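Local coordinates for protein putative transcriptional regulator (Streptomyces coelicolor, PDB 2HXI) that probably binds DNA as a TetR-family transcription factor, acting at regulatory regions of genes, at residues 147-157 with 231-239; 84-92 with 104-113. One frame throughout, in Å; residues are numbered along the deposited sequence.

Interaction 1: residues 147-157 with 231-239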
# COMPACT_ATOMS: atom_id res chain seq x y z
N SER B 147 7.47 -16.37 19.14
CA SER B 147 6.35 -17.18 18.63
C SER B 147 6.71 -18.66 18.56
O SER B 147 5.82 -19.50 18.46
CB SER B 147 5.92 -16.67 17.25
OG SER B 147 6.78 -17.13 16.20
N GLY B 148 8.00 -18.97 18.52
CA GLY B 148 8.41 -20.34 18.12
C GLY B 148 8.63 -20.69 16.65
O GLY B 148 9.05 -21.80 16.34
N LEU B 149 8.32 -19.76 15.75
CA LEU B 149 8.55 -19.96 14.32
C LEU B 149 10.03 -20.35 14.14
O LEU B 149 10.90 -19.86 14.89
CB LEU B 149 8.21 -18.68 13.56
CG LEU B 149 6.71 -18.39 13.47
CD1 LEU B 149 6.59 -17.04 12.87
CD2 LEU B 149 6.07 -19.43 12.58
N PRO B 150 10.32 -21.30 13.22
CA PRO B 150 11.75 -21.63 13.09
C PRO B 150 12.61 -20.47 12.58
O PRO B 150 12.17 -19.78 11.66
CB PRO B 150 11.77 -22.74 12.03
CG PRO B 150 10.39 -23.04 11.66
CD PRO B 150 9.45 -22.10 12.33
N ASP B 151 13.83 -20.29 13.14
CA ASP B 151 14.77 -19.24 12.69
C ASP B 151 14.98 -19.18 11.22
O ASP B 151 15.03 -18.10 10.61
CB ASP B 151 16.18 -19.47 13.24
CG ASP B 151 16.49 -18.63 14.42
OD1 ASP B 151 15.58 -18.02 15.08
OD2 ASP B 151 17.66 -18.60 14.71
N ASP B 152 15.15 -20.35 10.62
CA ASP B 152 15.40 -20.39 9.20
C ASP B 152 14.30 -19.63 8.45
O ASP B 152 14.60 -19.04 7.42
CB ASP B 152 15.45 -21.81 8.68
CG ASP B 152 14.39 -22.71 9.32
OD1 ASP B 152 14.62 -23.18 10.49
OD2 ASP B 152 13.35 -22.96 8.66
N GLU B 153 13.07 -19.64 8.99
CA GLU B 153 11.89 -19.05 8.30
C GLU B 153 11.69 -17.56 8.63
O GLU B 153 11.01 -16.83 7.89
CB GLU B 153 10.65 -19.78 8.68
CG GLU B 153 10.49 -21.15 8.08
CD GLU B 153 9.15 -21.74 8.51
OE1 GLU B 153 8.26 -21.00 9.05
OE2 GLU B 153 8.99 -22.96 8.33
N ILE B 154 12.31 -17.12 9.71
CA ILE B 154 12.07 -15.76 10.23
C ILE B 154 12.31 -14.62 9.24
O ILE B 154 11.46 -13.69 9.10
CB ILE B 154 12.65 -15.58 11.62
CG1 ILE B 154 11.74 -16.37 12.59
CG2 ILE B 154 12.75 -14.07 11.98
CD1 ILE B 154 12.25 -16.48 13.98
N PRO B 155 13.43 -14.63 8.52
CA PRO B 155 13.62 -13.50 7.55
C PRO B 155 12.48 -13.40 6.52
O PRO B 155 12.00 -12.27 6.20
CB PRO B 155 14.97 -13.84 6.87
CG PRO B 155 15.73 -14.60 7.99
CD PRO B 155 14.61 -15.52 8.56
N ALA B 156 12.01 -14.55 6.00
CA ALA B 156 10.92 -14.49 5.02
C ALA B 156 9.62 -14.00 5.69
O ALA B 156 8.91 -13.20 5.12
CB ALA B 156 10.71 -15.83 4.38
N ARG B 157 9.36 -14.49 6.89
CA ARG B 157 8.15 -14.09 7.67
C ARG B 157 8.18 -12.58 7.99
O ARG B 157 7.20 -11.85 7.81
CB ARG B 157 8.09 -14.95 8.95
CG ARG B 157 8.11 -16.50 8.67
CD ARG B 157 6.75 -17.03 8.67
NE ARG B 157 6.65 -18.48 8.59
CZ ARG B 157 5.54 -19.07 8.14
NH1 ARG B 157 4.52 -18.31 7.81
NH2 ARG B 157 5.44 -20.41 8.05
N LEU B 231 -1.47 -12.05 11.60
CA LEU B 231 -0.83 -12.61 12.80
C LEU B 231 -1.49 -13.96 13.17
O LEU B 231 -0.83 -14.83 13.68
CB LEU B 231 -0.81 -11.60 13.97
CG LEU B 231 -0.16 -10.21 13.67
CD1 LEU B 231 -0.09 -9.44 15.00
CD2 LEU B 231 1.23 -10.43 13.09
N ALA B 232 -2.78 -14.15 12.84
CA ALA B 232 -3.45 -15.44 13.10
C ALA B 232 -2.82 -16.47 12.18
O ALA B 232 -2.65 -17.63 12.60
CB ALA B 232 -4.97 -15.33 12.79
N HIS B 233 -2.47 -16.08 10.96
CA HIS B 233 -1.77 -16.99 10.01
C HIS B 233 -0.39 -17.41 10.57
O HIS B 233 0.01 -18.60 10.54
CB HIS B 233 -1.67 -16.33 8.59
CG HIS B 233 -0.36 -16.56 7.86
ND1 HIS B 233 -0.13 -17.64 7.03
CD2 HIS B 233 0.74 -15.76 7.76
CE1 HIS B 233 1.07 -17.52 6.48
NE2 HIS B 233 1.63 -16.40 6.94
N LEU B 234 0.32 -16.43 11.13
CA LEU B 234 1.64 -16.75 11.71
C LEU B 234 1.41 -17.69 12.89
O LEU B 234 2.19 -18.60 13.07
CB LEU B 234 2.43 -15.53 12.18
CG LEU B 234 2.79 -14.63 10.99
CD1 LEU B 234 3.36 -13.32 11.55
CD2 LEU B 234 3.77 -15.34 10.09
N GLU B 235 0.33 -17.46 13.66
CA GLU B 235 0.16 -18.25 14.87
C GLU B 235 -0.15 -19.68 14.44
O GLU B 235 0.32 -20.66 15.04
CB GLU B 235 -0.97 -17.69 15.73
CG GLU B 235 -1.18 -18.56 16.99
CD GLU B 235 -2.01 -17.91 18.07
OE1 GLU B 235 -2.59 -16.84 17.89
OE2 GLU B 235 -2.13 -18.53 19.12
N ALA B 236 -0.99 -19.82 13.43
CA ALA B 236 -1.31 -21.16 12.89
C ALA B 236 -0.07 -21.89 12.37
O ALA B 236 -0.04 -23.12 12.46
CB ALA B 236 -2.36 -21.05 11.76
N ALA B 237 0.89 -21.18 11.80
CA ALA B 237 2.17 -21.75 11.32
C ALA B 237 3.15 -22.09 12.48
O ALA B 237 4.04 -22.93 12.31
CB ALA B 237 2.83 -20.80 10.37
N ALA B 238 2.99 -21.47 13.65
CA ALA B 238 3.94 -21.66 14.76
C ALA B 238 3.66 -22.98 15.47
O ALA B 238 2.53 -23.44 15.47
CB ALA B 238 3.84 -20.52 15.75
N PRO B 239 4.69 -23.62 16.06
CA PRO B 239 4.27 -24.82 16.81
C PRO B 239 3.35 -24.48 18.04
O PRO B 239 2.64 -25.39 18.55
CB PRO B 239 5.60 -25.43 17.28
CG PRO B 239 6.70 -24.80 16.44
CD PRO B 239 6.15 -23.40 16.10
O HOH W 1 4.31 -15.51 6.32

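Interaction 2: residues 84-92 with 104-113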
# COMPACT_ATOMS: atom_id res chain seq x y z
N ILE B 84 11.45 8.92 11.69
CA ILE B 84 10.06 8.60 12.04
C ILE B 84 9.96 7.22 12.67
O ILE B 84 9.24 7.04 13.65
CB ILE B 84 9.09 8.68 10.80
CG1 ILE B 84 9.16 10.08 10.11
CG2 ILE B 84 7.66 8.38 11.19
CD1 ILE B 84 8.95 11.26 11.01
N LEU B 85 10.66 6.24 12.11
CA LEU B 85 10.74 4.95 12.81
C LEU B 85 11.29 5.13 14.23
O LEU B 85 10.81 4.51 15.17
CB LEU B 85 11.62 3.99 12.03
CG LEU B 85 11.23 3.65 10.60
CD1 LEU B 85 12.27 2.70 9.94
CD2 LEU B 85 9.88 3.03 10.64
N LEU B 86 12.34 5.96 14.38
CA LEU B 86 12.97 6.10 15.66
C LEU B 86 11.98 6.64 16.68
O LEU B 86 11.85 6.08 17.80
CB LEU B 86 14.21 6.99 15.53
CG LEU B 86 15.00 7.22 16.82
CD1 LEU B 86 15.57 5.93 17.37
CD2 LEU B 86 16.13 8.23 16.56
N SER B 87 11.23 7.67 16.29
CA SER B 87 10.23 8.21 17.21
C SER B 87 9.07 7.25 17.43
O SER B 87 8.49 7.23 18.52
CB SER B 87 9.77 9.63 16.83
OG SER B 87 9.10 9.65 15.60
N ALA B 88 8.72 6.45 16.41
CA ALA B 88 7.69 5.44 16.63
C ALA B 88 8.02 4.56 17.82
O ALA B 88 7.12 4.10 18.56
CB ALA B 88 7.44 4.60 15.37
N MSE B 89 9.32 4.30 18.00
CA MSE B 89 9.82 3.31 18.94
C MSE B 89 10.15 3.99 20.26
O MSE B 89 10.45 3.31 21.24
CB MSE B 89 11.02 2.56 18.34
CG MSE B 89 10.69 1.70 17.08
SE MSE B 89 9.23 0.36 17.49
CE MSE B 89 10.13 -0.78 18.72
N ASP B 90 9.97 5.33 20.30
CA ASP B 90 10.09 6.15 21.51
C ASP B 90 9.27 5.70 22.67
O ASP B 90 8.02 5.85 22.70
CB ASP B 90 9.81 7.63 21.25
CG ASP B 90 11.04 8.38 20.90
OD1 ASP B 90 12.13 7.90 21.35
OD2 ASP B 90 10.94 9.41 20.20
N GLY B 91 10.01 5.19 23.65
CA GLY B 91 9.38 4.76 24.90
C GLY B 91 8.72 3.42 24.75
O GLY B 91 7.84 3.07 25.55
N TYR B 92 9.08 2.67 23.71
CA TYR B 92 8.46 1.34 23.53
C TYR B 92 9.05 0.36 24.52
O TYR B 92 10.25 0.38 24.78
CB TYR B 92 8.55 0.82 22.06
CG TYR B 92 8.04 -0.60 21.89
CD1 TYR B 92 6.67 -0.84 21.59
CD2 TYR B 92 8.89 -1.69 22.10
CE1 TYR B 92 6.17 -2.18 21.48
CE2 TYR B 92 8.39 -3.03 21.99
CZ TYR B 92 7.04 -3.25 21.68
OH TYR B 92 6.51 -4.52 21.52
N ALA B 104 1.43 -3.94 18.60
CA ALA B 104 1.86 -2.66 19.18
C ALA B 104 2.84 -1.91 18.30
O ALA B 104 2.73 -0.69 18.11
CB ALA B 104 2.37 -2.87 20.65
N VAL B 105 3.84 -2.61 17.79
CA VAL B 105 4.73 -1.97 16.85
C VAL B 105 3.99 -1.46 15.58
O VAL B 105 4.18 -0.33 15.17
CB VAL B 105 5.87 -2.94 16.47
CG1 VAL B 105 6.73 -2.38 15.27
CG2 VAL B 105 6.74 -3.24 17.69
N ALA B 106 3.21 -2.33 14.92
CA ALA B 106 2.45 -1.93 13.73
C ALA B 106 1.58 -0.65 14.03
O ALA B 106 1.55 0.31 13.21
CB ALA B 106 1.55 -3.09 13.33
N LEU B 107 0.93 -0.60 15.21
CA LEU B 107 0.11 0.58 15.52
C LEU B 107 0.98 1.82 15.70
O LEU B 107 0.54 2.94 15.32
CB LEU B 107 -0.76 0.38 16.77
CG LEU B 107 -1.78 -0.75 16.53
CD1 LEU B 107 -2.60 -0.97 17.83
CD2 LEU B 107 -2.68 -0.50 15.35
N ARG B 108 2.16 1.64 16.34
CA ARG B 108 3.03 2.79 16.60
C ARG B 108 3.50 3.31 15.26
O ARG B 108 3.58 4.50 15.07
CB ARG B 108 4.22 2.46 17.50
CG ARG B 108 3.83 2.49 18.99
CD ARG B 108 4.97 1.88 19.80
NE ARG B 108 4.95 2.25 21.24
CZ ARG B 108 5.68 3.21 21.80
NH1 ARG B 108 5.58 3.41 23.11
NH2 ARG B 108 6.50 3.97 21.07
N LEU B 109 3.83 2.41 14.34
CA LEU B 109 4.30 2.86 13.05
C LEU B 109 3.19 3.58 12.31
O LEU B 109 3.46 4.61 11.66
CB LEU B 109 4.76 1.65 12.19
CG LEU B 109 6.05 0.92 12.65
CD1 LEU B 109 6.19 -0.39 11.84
CD2 LEU B 109 7.30 1.85 12.43
N ARG B 110 1.95 3.05 12.36
CA ARG B 110 0.87 3.68 11.65
C ARG B 110 0.65 5.10 12.25
O ARG B 110 0.40 6.08 11.51
CB ARG B 110 -0.39 2.83 11.77
CG ARG B 110 -1.54 3.47 11.01
CD ARG B 110 -2.81 2.64 11.04
NE ARG B 110 -3.90 3.42 10.48
CZ ARG B 110 -4.75 4.12 11.19
NH1 ARG B 110 -4.64 4.12 12.52
NH2 ARG B 110 -5.70 4.82 10.56
N GLU B 111 0.70 5.20 13.58
CA GLU B 111 0.44 6.49 14.22
C GLU B 111 1.53 7.49 13.86
O GLU B 111 1.24 8.60 13.44
CB GLU B 111 0.18 6.28 15.73
CG GLU B 111 0.95 7.01 16.78
CD GLU B 111 0.60 6.38 18.19
OE1 GLU B 111 1.38 5.50 18.74
OE2 GLU B 111 -0.51 6.75 18.69
N SER B 112 2.79 7.06 13.95
CA SER B 112 3.90 7.95 13.61
C SER B 112 3.86 8.47 12.19
O SER B 112 4.24 9.63 11.91
CB SER B 112 5.23 7.26 13.92
OG SER B 112 5.37 7.17 15.34
N PHE B 113 3.48 7.61 11.24
CA PHE B 113 3.38 8.07 9.86
C PHE B 113 2.09 8.87 9.54
O PHE B 113 1.98 9.47 8.47
CB PHE B 113 3.58 6.89 8.90
CG PHE B 113 5.02 6.53 8.73
CD1 PHE B 113 5.88 7.36 7.99
CD2 PHE B 113 5.56 5.39 9.31
CE1 PHE B 113 7.25 7.05 7.82
CE2 PHE B 113 6.92 5.05 9.14
CZ PHE B 113 7.79 5.89 8.40
O HOH W 2 6.33 9.66 15.81
O HOH W 3 6.03 5.95 24.23

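Interaction 1: residues 147-157 with 231-239
Leu149 and Ala238 bring the two backbones closest, their CA atoms 4.9 Å apart, where the turn that follows helix 131-146 runs beside the end of helix 219-237. Each segment has just left a helix here. Gly148 does so with positive phi (88°), a conformation in which a side chain would collide with the carbonyl O of the residue before and press close to Pro239 CD as well. Glycine therefore suits the turn, and Gly148 O lies 3.3 Å from Pro239 CD. Ser147 opens an ST turn: its OG accepts Leu149 N and is also hydrogen-bonded to Leu144 O, while its backbone O touches Ala238 CB. Leu149 fills the buried side. Its CG stands beside the backbone N (chi1 -72°), and Leu149 CD2 reaches Ala238 CA at 3.8 Å, with Leu149 CD1 turned to Leu234 CD2.

Arg157 covers the outer part of the contact. A bend at chi2 (-97°) lays Arg157 CD alongside Leu234 CD2, 3.7 Å away, the two side chains running antiparallel. Glu153 OE1 is gripped side-on by Arg157 NE and NH2, each at 3.0 Å and both in the guanidinium plane, but reaching the oxygen from one face of the carboxylate. This salt bridge one turn back fixes the rotation of the guanidinium and probably offsets its charge. Arg157 NH2 comes within 3.5 Å of Ala237 CB, an approach the small alanine allows. A water bonds weakly to Arg157 NH1 and its O lies 2.9 Å from His233 NE2, in the imidazole plane.

Leu144 of helix 131-146 packs on both Leu149 and Leu234, Trp98 of helix 98-113 touches Ser147, and the second subunit approaches with its Phe208 against Ile154 and its Ala229 against His233.

Interaction 2: residues 84-92 with 104-113
Asp90 O is held by Arg108 NH2 at 2.9 Å, by a weak, long bond from Arg108 NH1 and by a water that also binds NH1. This carbonyl belongs to a type II beta turn, Met89 to Tyr92, that follows helix 73-88, with Gly91 supplying the positive phi its third position favours. The same Arg108 NH2 bonds Ala88 O at 2.6 Å, close to the helix end, and both oxygens lie near the guanidinium plane. Asp90 O, however, is met from above its carbonyl plane. An extended chain from CG to NE carries the arginine across from helix 98-113. Tyr92 CB sits over one guanidinium face, and the tyrosine ring, at 89° to that plane, presents its Tyr92 CD1 edge to Arg108 NE at 3.6 Å; its hydroxyl bonds Glu139. A leucine in place of Arg108 would probably leave the Ala88 and Asp90 carbonyls without these donors and let the turn shift.

The axes of helix segments 84-88 and 104-113 approach to 8.9 Å, their directions 127° apart. Small Ala88 permits this approach, its CB resting 3.3 Å from Ser112 OG, which shares a water with Ser87 OG. Leu85 CD2 presses tightly on Leu109 CD2, at 3.4 Å, and also meets the Phe113 edge. Branched Ile84 lies over one face of that ring: its CG2, anti to the backbone N, stands 3.6 Å from the Phe113 centroid, 11° off the normal, in a CH-pi contact.

How the interactions relate
Interaction 2 comes first along the chain and closes before interaction 1 opens. Their centres are 23 Å apart and their nearest atoms about 7 Å, so the two do not touch. Helix 98-113 connects them: its later part forms half of interaction 2, while its start, at Trp98 and Lys99, touches residues of interaction 1. Helix 131-146 packs against both, and helices 154-173 and 219-237 also flank segment 104-113. Interaction 2 packs the end of helix 73-88, which follows the predicted helix-turn-helix, against helix 98-113, probably helping to link the DNA-binding and C-terminal parts, as in other TetR-family proteins. Interaction 1 ties together helix ends at the C-terminal domain's far edge, beside the second subunit.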